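Local coordinates for 2-keto-3-deoxygluconate kinase (Thermotoga maritima, PDB 2AFB), which probably catalyses the ATP-dependent phosphorylation of 2-keto-3-deoxygluconate, as a carbohydrate kinase of the pfkB family, at residues K31-T36 with F101-A106; A259-W264 with E281-D286. One frame throughout, in Å; residues are numbered along the deposited sequence.

Interaction 1 of 2, residues K31-T36 with F101-A106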
ATOM      1  N   LYS A  31       1.177 -11.215  -7.980  1.00 23.28           N
ATOM      2  CA  LYS A  31      -0.028 -11.006  -8.747  1.00 21.45           C
ATOM      3  C   LYS A  31       0.238 -10.994 -10.236  1.00 21.48           C
ATOM      4  O   LYS A  31       1.311 -10.625 -10.719  1.00 23.87           O
ATOM      5  CB  LYS A  31      -0.775  -9.738  -8.306  1.00 23.57           C
ATOM      6  CG  LYS A  31      -1.467  -9.814  -6.896  1.00 25.13           C
ATOM      7  CD  LYS A  31      -2.075  -8.380  -6.425  1.00 31.92           C
ATOM      8  CE  LYS A  31      -3.651  -8.331  -6.177  1.00 43.84           C
ATOM      9  NZ  LYS A  31      -4.403  -6.900  -6.285  1.00 43.77           N
ATOM     10  N   ARG A  32      -0.751 -11.513 -10.967  1.00 22.95           N
ATOM     11  CA  ARG A  32      -0.767 -11.444 -12.399  1.00 21.63           C
ATOM     12  C   ARG A  32      -1.413 -10.126 -12.845  1.00 22.29           C
ATOM     13  O   ARG A  32      -2.119  -9.480 -12.118  1.00 20.53           O
ATOM     14  CB  ARG A  32      -1.497 -12.665 -12.995  1.00 22.29           C
ATOM     15  CG  ARG A  32      -0.891 -13.962 -12.562  1.00 22.71           C
ATOM     16  CD  ARG A  32      -1.153 -15.140 -13.490  1.00 24.23           C
ATOM     17  NE  ARG A  32      -0.488 -14.932 -14.748  1.00 19.74           N
ATOM     18  CZ  ARG A  32      -0.544 -15.779 -15.779  1.00 31.50           C
ATOM     19  NH1 ARG A  32      -1.261 -16.897 -15.736  1.00 22.63           N
ATOM     20  NH2 ARG A  32       0.089 -15.461 -16.887  1.00 29.87           N
ATOM     21  N   ILE A  33      -1.101  -9.728 -14.052  1.00 26.15           N
ATOM     22  CA  ILE A  33      -1.615  -8.491 -14.610  1.00 28.20           C
ATOM     23  C   ILE A  33      -3.122  -8.418 -14.510  1.00 25.71           C
ATOM     24  O   ILE A  33      -3.673  -7.399 -14.102  1.00 26.74           O
ATOM     25  CB  ILE A  33      -1.126  -8.294 -16.073  1.00 28.26           C
ATOM     26  CG1 ILE A  33       0.395  -8.054 -16.055  1.00 26.83           C
ATOM     27  CG2 ILE A  33      -1.888  -7.135 -16.736  1.00 29.07           C
ATOM     28  CD1 ILE A  33       1.241  -8.421 -17.393  1.00 28.40           C
ATOM     29  N   PHE A  34      -3.776  -9.519 -14.832  1.00 24.32           N
ATOM     30  CA  PHE A  34      -5.230  -9.592 -14.891  1.00 24.43           C
ATOM     31  C   PHE A  34      -5.901  -9.213 -13.587  1.00 24.99           C
ATOM     32  O   PHE A  34      -7.060  -8.730 -13.548  1.00 24.95           O
ATOM     33  CB  PHE A  34      -5.643 -11.040 -15.220  1.00 23.71           C
ATOM     34  CG  PHE A  34      -7.117 -11.232 -15.404  1.00 19.74           C
ATOM     35  CD1 PHE A  34      -7.779 -10.667 -16.478  1.00 23.08           C
ATOM     36  CD2 PHE A  34      -7.846 -11.997 -14.508  1.00 16.23           C
ATOM     37  CE1 PHE A  34      -9.158 -10.876 -16.646  1.00 17.18           C
ATOM     38  CE2 PHE A  34      -9.214 -12.196 -14.668  1.00 20.28           C
ATOM     39  CZ  PHE A  34      -9.866 -11.623 -15.724  1.00 23.76           C
ATOM     40  N   GLN A  35      -5.214  -9.526 -12.512  1.00 23.65           N
ATOM     41  CA  GLN A  35      -5.814  -9.400 -11.206  1.00 25.34           C
ATOM     42  C   GLN A  35      -5.456  -8.109 -10.436  1.00 27.42           C
ATOM     43  O   GLN A  35      -6.007  -7.848  -9.404  1.00 31.34           O
ATOM     44  CB  GLN A  35      -5.566 -10.680 -10.390  1.00 24.55           C
ATOM     45  CG  GLN A  35      -4.244 -10.936  -9.844  1.00 27.70           C
ATOM     46  CD  GLN A  35      -4.034 -12.426  -9.428  1.00 23.70           C
ATOM     47  OE1 GLN A  35      -2.973 -12.937  -9.640  1.00 26.79           O
ATOM     48  NE2 GLN A  35      -5.005 -13.051  -8.755  1.00 22.63           N
ATOM     49  N   THR A  36      -4.567  -7.298 -10.952  1.00 27.29           N
ATOM     50  CA  THR A  36      -3.966  -6.272 -10.121  1.00 28.16           C
ATOM     51  C   THR A  36      -4.684  -4.910 -10.241  1.00 29.57           C
ATOM     52  O   THR A  36      -5.045  -4.499 -11.351  1.00 30.94           O
ATOM     53  CB  THR A  36      -2.442  -6.165 -10.431  1.00 24.85           C
ATOM     54  OG1 THR A  36      -1.832  -5.483  -9.362  1.00 23.72           O
ATOM     55  CG2 THR A  36      -2.168  -5.428 -11.730  1.00 24.28           C
ATOM     56  N   PHE A 101       5.683  -4.720 -19.199  1.00 25.83           N
ATOM     57  CA  PHE A 101       4.943  -5.215 -18.045  1.00 27.94           C
ATOM     58  C   PHE A 101       5.590  -6.519 -17.657  1.00 28.64           C
ATOM     59  O   PHE A 101       5.832  -7.364 -18.491  1.00 30.90           O
ATOM     60  CB  PHE A 101       3.496  -5.470 -18.381  1.00 24.68           C
ATOM     61  CG  PHE A 101       2.759  -4.255 -18.858  1.00 29.12           C
ATOM     62  CD1 PHE A 101       2.918  -3.810 -20.131  1.00 24.69           C
ATOM     63  CD2 PHE A 101       1.914  -3.534 -18.010  1.00 22.00           C
ATOM     64  CE1 PHE A 101       2.252  -2.677 -20.589  1.00 31.90           C
ATOM     65  CE2 PHE A 101       1.240  -2.403 -18.474  1.00 25.01           C
ATOM     66  CZ  PHE A 101       1.440  -1.969 -19.766  1.00 21.68           C
ATOM     67  N   LEU A 102       5.850  -6.688 -16.389  1.00 26.70           N
ATOM     68  CA  LEU A 102       6.490  -7.883 -15.899  1.00 27.92           C
ATOM     69  C   LEU A 102       5.692  -8.522 -14.780  1.00 24.70           C
ATOM     70  O   LEU A 102       5.383  -7.864 -13.765  1.00 27.15           O
ATOM     71  CB  LEU A 102       7.886  -7.529 -15.388  1.00 26.83           C
ATOM     72  CG  LEU A 102       8.553  -8.664 -14.595  1.00 29.45           C
ATOM     73  CD1 LEU A 102       9.043  -9.690 -15.586  1.00 35.57           C
ATOM     74  CD2 LEU A 102       9.752  -8.086 -13.763  1.00 32.25           C
ATOM     75  N   GLU A 103       5.358  -9.806 -14.963  1.00 27.01           N
ATOM     76  CA  GLU A 103       4.772 -10.637 -13.928  1.00 28.30           C
ATOM     77  C   GLU A 103       5.896 -11.431 -13.385  1.00 29.87           C
ATOM     78  O   GLU A 103       6.513 -12.219 -14.103  1.00 33.41           O
ATOM     79  CB  GLU A 103       3.754 -11.613 -14.455  1.00 30.02           C
ATOM     80  CG  GLU A 103       2.457 -11.015 -14.936  1.00 34.43           C
ATOM     81  CD  GLU A 103       1.471 -12.074 -15.482  1.00 33.05           C
ATOM     82  OE1 GLU A 103       1.926 -13.179 -15.919  1.00 34.25           O
ATOM     83  OE2 GLU A 103       0.251 -11.781 -15.502  1.00 35.97           O
ATOM     84  N   ILE A 104       6.164 -11.253 -12.105  1.00 29.05           N
ATOM     85  CA  ILE A 104       7.231 -12.000 -11.457  1.00 31.62           C
ATOM     86  C   ILE A 104       6.693 -13.379 -11.024  1.00 29.57           C
ATOM     87  O   ILE A 104       5.718 -13.486 -10.225  1.00 24.49           O
ATOM     88  CB  ILE A 104       7.799 -11.235 -10.256  1.00 31.96           C
ATOM     89  CG1 ILE A 104       8.364  -9.902 -10.757  1.00 33.75           C
ATOM     90  CG2 ILE A 104       8.857 -12.065  -9.544  1.00 33.72           C
ATOM     91  CD1 ILE A 104       8.755  -8.979  -9.653  1.00 40.46           C
ATOM     92  N   GLY A 105       7.327 -14.415 -11.561  1.00 27.08           N
ATOM     93  CA  GLY A 105       6.807 -15.764 -11.383  1.00 29.78           C
ATOM     94  C   GLY A 105       7.215 -16.384 -10.029  1.00 27.17           C
ATOM     95  O   GLY A 105       7.912 -15.794  -9.213  1.00 30.45           O
ATOM     96  N   ALA A 106       6.803 -17.607  -9.841  1.00 27.29           N
ATOM     97  CA  ALA A 106       7.095 -18.318  -8.648  1.00 25.73           C
ATOM     98  C   ALA A 106       6.983 -19.760  -8.973  1.00 26.42           C
ATOM     99  O   ALA A 106       6.044 -20.195  -9.680  1.00 25.63           O
ATOM    100  CB  ALA A 106       6.103 -17.927  -7.538  1.00 24.54           C
TER
HETATM  101  O   HOH W   1       3.263 -12.778 -11.251  1.00 16.14           O
HETATM  102  O   HOH W   2       4.097  -9.962 -10.366  1.00 19.44           O
HETATM  103  O   HOH W   3      -2.285 -11.840 -16.365  1.00 22.01           O
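Glu103 reaches across from its strand and offers its two carboxylate oxygens to different parts of segment 31-36. OE2 receives the backbone N-H of Ile33 on its anti lone pair, with 2.9 Å between Ile33 N and Glu103 OE2 and an angle of 161° at the hydrogen. OE1 turns its syn lone pair to the guanidinium, where Arg32 NH2 lies 3.1 Å from Glu103 OE1 in a salt bridge. Arg32 NE sits between both oxygens and makes only weak bonds to them. The planes of guanidinium and carboxylate are 65° apart, consistent with a carboxylate shared between the arginine and the Ile33 N-H. Glutamate has the length for this: beyond CG its chain is extended (chi2 179°), and its CG packs against Ile33 CD1 at 3.8 Å. That same methyl touches Phe101 CB at 3.8 Å, giving the polar grip an apolar flank.

Glu103 and Phe101 belong to strand 99-103 of the small four-stranded sheet that accompanies the large mixed sheet in this ribokinase-like kinase, and 31-36 is part of the loop joining strands 22-26 and 38-44 of the same small sheet. A short 3-10 turn at 33-35 shapes the loop, and Gln35 OE1 accepts the N-H of Arg32 at 3.0 Å from Arg32 N, in the carbonyl plane and almost straight.

Waters bridge the two segments at two places: one molecule links Phe34 N to Glu103 OE2, another Lys31 O to Ile104 N. Farther out, Arg32 NH1 bonds Val331 O and NH2 salt-bridges Glu336, both of a neighbouring subunit, while Leu72 of another subunit packs on Ile33 and Phe101.

Interaction 2 of 2, residues A259-W264 with E281-D286; sequences ATVNYW and EIHIVD
Tyr263 and Glu281 form a non-hydrogen-bonded pair in the antiparallel beta hairpin of strands 261-270 and 273-283, the latter an outermost strand of the large mixed sheet within the chain. Along Glu281, CB comes first, 3.6 Å from Tyr263 CE2. With CG anti to the backbone N (chi1 -179°), the chain runs out beside the phenol: CG rests over one face of the Tyr263 ring in a CH-pi contact, offset toward the rim, and the same CG also meets Val261 CG1 at 3.8 Å. The carboxylate then stands nearly perpendicular to the ring, and OE1 takes a weak hydrogen bond from Tyr263 OH. Glutamate suits this place, its methylenes covering an aromatic face before its charged end meets the hydroxyl.

Between the flanking pairs, Asn262 and Ile282 exchange two backbone bonds, the shorter being 2.8 Å from Ile282 N to Asn262 O. Their side chains lie on the other face of the sheet, where Ile282 CD1 touches Trp264 CB at 3.6 Å and Cys320 of helix 308-322 packs on Ile282 and Trp264. There the methyl Ile284 CD1 packs against the Asn262 amide, whose OD1 is held by Arg254.

On the Tyr263 face, beta-branched Val261 lies alongside His283, a ligand of a bound nickel ion together with His283 of two neighbouring subunits. Val261 CG2 sits over the centre of the imidazole, 3.9 Å above its plane.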
ATOM      1  N   ALA A 259      11.161 -20.807 -11.061  1.00 33.44           N
ATOM      2  CA  ALA A 259      11.235 -19.359 -11.010  1.00 32.97           C
ATOM      3  C   ALA A 259      11.668 -18.883  -9.644  1.00 31.97           C
ATOM      4  O   ALA A 259      11.952 -17.728  -9.469  1.00 34.01           O
ATOM      5  CB  ALA A 259       9.851 -18.737 -11.377  1.00 33.46           C
ATOM      6  N   THR A 260      11.675 -19.772  -8.668  1.00 29.74           N
ATOM      7  CA  THR A 260      11.975 -19.430  -7.273  1.00 29.14           C
ATOM      8  C   THR A 260      13.447 -19.759  -6.889  1.00 25.06           C
ATOM      9  O   THR A 260      14.065 -19.015  -6.144  1.00 25.95           O
ATOM     10  CB  THR A 260      10.980 -20.177  -6.291  1.00 30.09           C
ATOM     11  OG1 THR A 260       9.644 -19.669  -6.459  1.00 26.51           O
ATOM     12  CG2 THR A 260      11.403 -20.006  -4.771  1.00 29.49           C
ATOM     13  N   VAL A 261      13.963 -20.880  -7.371  1.00 23.42           N
ATOM     14  CA  VAL A 261      15.363 -21.311  -7.155  1.00 26.09           C
ATOM     15  C   VAL A 261      16.092 -21.542  -8.473  1.00 27.22           C
ATOM     16  O   VAL A 261      15.618 -22.288  -9.335  1.00 24.27           O
ATOM     17  CB  VAL A 261      15.420 -22.601  -6.294  1.00 28.61           C
ATOM     18  CG1 VAL A 261      16.865 -23.101  -6.072  1.00 30.94           C
ATOM     19  CG2 VAL A 261      14.720 -22.381  -4.982  1.00 29.89           C
ATOM     20  N   ASN A 262      17.236 -20.860  -8.631  1.00 28.66           N
ATOM     21  CA  ASN A 262      18.209 -21.135  -9.683  1.00 27.42           C
ATOM     22  C   ASN A 262      19.604 -21.343  -9.038  1.00 28.42           C
ATOM     23  O   ASN A 262      19.886 -20.852  -7.959  1.00 30.21           O
ATOM     24  CB  ASN A 262      18.375 -19.968 -10.656  1.00 28.60           C
ATOM     25  CG  ASN A 262      17.172 -19.699 -11.543  1.00 29.29           C
ATOM     26  OD1 ASN A 262      17.226 -18.762 -12.353  1.00 32.39           O
ATOM     27  ND2 ASN A 262      16.109 -20.490 -11.430  1.00 29.86           N
ATOM     28  N   TYR A 263      20.441 -22.112  -9.713  1.00 30.05           N
ATOM     29  CA  TYR A 263      21.851 -22.126  -9.432  1.00 30.85           C
ATOM     30  C   TYR A 263      22.484 -21.152 -10.383  1.00 29.62           C
ATOM     31  O   TYR A 263      21.994 -20.971 -11.504  1.00 29.52           O
ATOM     32  CB  TYR A 263      22.413 -23.509  -9.642  1.00 35.93           C
ATOM     33  CG  TYR A 263      21.958 -24.465  -8.578  1.00 42.39           C
ATOM     34  CD1 TYR A 263      20.762 -25.166  -8.717  1.00 49.71           C
ATOM     35  CD2 TYR A 263      22.720 -24.656  -7.425  1.00 45.57           C
ATOM     36  CE1 TYR A 263      20.342 -26.041  -7.749  1.00 54.53           C
ATOM     37  CE2 TYR A 263      22.323 -25.544  -6.455  1.00 48.58           C
ATOM     38  CZ  TYR A 263      21.130 -26.233  -6.621  1.00 53.23           C
ATOM     39  OH  TYR A 263      20.725 -27.115  -5.654  1.00 56.65           O
ATOM     40  N   TRP A 264      23.556 -20.502  -9.939  1.00 27.69           N
ATOM     41  CA  TRP A 264      24.190 -19.441 -10.739  1.00 27.49           C
ATOM     42  C   TRP A 264      25.690 -19.431 -10.528  1.00 24.76           C
ATOM     43  O   TRP A 264      26.182 -19.459  -9.378  1.00 24.34           O
ATOM     44  CB  TRP A 264      23.582 -18.093 -10.336  1.00 26.66           C
ATOM     45  CG  TRP A 264      24.168 -16.866 -10.937  1.00 26.42           C
ATOM     46  CD1 TRP A 264      25.140 -16.047 -10.374  1.00 26.59           C
ATOM     47  CD2 TRP A 264      23.845 -16.283 -12.219  1.00 22.51           C
ATOM     48  NE1 TRP A 264      25.420 -14.999 -11.243  1.00 28.66           N
ATOM     49  CE2 TRP A 264      24.639 -15.124 -12.369  1.00 25.79           C
ATOM     50  CE3 TRP A 264      22.952 -16.615 -13.245  1.00 26.26           C
ATOM     51  CZ2 TRP A 264      24.560 -14.309 -13.528  1.00 23.51           C
ATOM     52  CZ3 TRP A 264      22.874 -15.799 -14.350  1.00 27.30           C
ATOM     53  CH2 TRP A 264      23.674 -14.665 -14.481  1.00 25.37           C
ATOM     54  N   GLU A 281      23.282 -21.203  -4.955  1.00 24.57           N
ATOM     55  CA  GLU A 281      21.884 -21.573  -5.061  1.00 28.22           C
ATOM     56  C   GLU A 281      21.080 -20.378  -4.563  1.00 24.87           C
ATOM     57  O   GLU A 281      21.281 -19.933  -3.460  1.00 22.31           O
ATOM     58  CB  GLU A 281      21.619 -22.822  -4.228  1.00 27.74           C
ATOM     59  CG  GLU A 281      20.181 -23.295  -4.305  1.00 38.55           C
ATOM     60  CD  GLU A 281      19.902 -24.422  -3.369  1.00 44.12           C
ATOM     61  OE1 GLU A 281      20.506 -25.482  -3.575  1.00 52.66           O
ATOM     62  OE2 GLU A 281      19.097 -24.239  -2.429  1.00 52.88           O
ATOM     63  N   ILE A 282      20.207 -19.831  -5.381  1.00 23.98           N
ATOM     64  CA  ILE A 282      19.609 -18.540  -5.065  1.00 27.23           C
ATOM     65  C   ILE A 282      18.107 -18.722  -4.954  1.00 27.64           C
ATOM     66  O   ILE A 282      17.493 -19.272  -5.875  1.00 27.28           O
ATOM     67  CB  ILE A 282      19.891 -17.527  -6.215  1.00 28.00           C
ATOM     68  CG1 ILE A 282      21.405 -17.465  -6.479  1.00 27.94           C
ATOM     69  CG2 ILE A 282      19.280 -16.158  -5.900  1.00 28.40           C
ATOM     70  CD1 ILE A 282      21.776 -16.547  -7.635  1.00 29.75           C
ATOM     71  N   HIS A 283      17.520 -18.293  -3.832  1.00 27.37           N
ATOM     72  CA  HIS A 283      16.081 -18.013  -3.769  1.00 25.38           C
ATOM     73  C   HIS A 283      15.913 -16.589  -4.259  1.00 27.39           C
ATOM     74  O   HIS A 283      16.346 -15.623  -3.600  1.00 28.07           O
ATOM     75  CB  HIS A 283      15.494 -18.133  -2.363  1.00 28.42           C
ATOM     76  CG  HIS A 283      15.251 -19.529  -1.902  1.00 28.29           C
ATOM     77  ND1 HIS A 283      16.267 -20.449  -1.713  1.00 22.32           N
ATOM     78  CD2 HIS A 283      14.100 -20.154  -1.543  1.00 26.13           C
ATOM     79  CE1 HIS A 283      15.748 -21.576  -1.260  1.00 32.49           C
ATOM     80  NE2 HIS A 283      14.435 -21.420  -1.136  1.00 23.08           N
ATOM     81  N   ILE A 284      15.253 -16.469  -5.392  1.00 25.20           N
ATOM     82  CA  ILE A 284      15.180 -15.259  -6.160  1.00 26.41           C
ATOM     83  C   ILE A 284      14.103 -14.270  -5.660  1.00 27.06           C
ATOM     84  O   ILE A 284      12.990 -14.674  -5.375  1.00 26.47           O
ATOM     85  CB  ILE A 284      14.890 -15.677  -7.645  1.00 28.69           C
ATOM     86  CG1 ILE A 284      16.062 -16.531  -8.180  1.00 24.07           C
ATOM     87  CG2 ILE A 284      14.651 -14.498  -8.496  1.00 28.53           C
ATOM     88  CD1 ILE A 284      15.759 -17.228  -9.480  1.00 30.65           C
ATOM     89  N   VAL A 285      14.461 -12.990  -5.517  1.00 26.05           N
ATOM     90  CA  VAL A 285      13.508 -11.889  -5.301  1.00 28.16           C
ATOM     91  C   VAL A 285      13.131 -11.253  -6.690  1.00 29.52           C
ATOM     92  O   VAL A 285      11.946 -11.056  -7.023  1.00 29.15           O
ATOM     93  CB  VAL A 285      14.120 -10.805  -4.455  1.00 27.96           C
ATOM     94  CG1 VAL A 285      13.260  -9.556  -4.439  1.00 33.86           C
ATOM     95  CG2 VAL A 285      14.410 -11.321  -3.062  1.00 30.24           C
ATOM     96  N   ASP A 286      14.154 -10.945  -7.481  1.00 27.92           N
ATOM     97  CA  ASP A 286      13.976 -10.345  -8.811  1.00 29.39           C
ATOM     98  C   ASP A 286      15.201 -10.637  -9.659  1.00 27.37           C
ATOM     99  O   ASP A 286      16.206  -9.953  -9.524  1.00 29.66           O
ATOM    100  CB  ASP A 286      13.774  -8.827  -8.695  1.00 27.78           C
ATOM    101  CG  ASP A 286      13.137  -8.185  -9.968  1.00 37.56           C
ATOM    102  OD1 ASP A 286      13.271  -8.746 -11.123  1.00 33.07           O
ATOM    103  OD2 ASP A 286      12.495  -7.103  -9.777  1.00 35.52           O
TER

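Overall arrangement
Interaction 1 closes before interaction 2 opens along the chain, and their centres are about 18 Å apart on the same side of the molecule's centre. Interaction 1 belongs to the small four-stranded sheet, interaction 2 to the hairpin at one margin of the large nine-stranded sheet. The two nevertheless touch: Ala106 N lies 3.6 Å from Ala259 CB, and Ala106 CA is equally close to Thr260 OG1, which is hydrogen-bonded to Ser107 N. The segment leaving strand 99-103 thus packs the small sheet against the start of the hairpin. Both contacts also meet the same neighbouring subunit, with a nickel ion at the His283 side, so each takes part in the six-chain assembly.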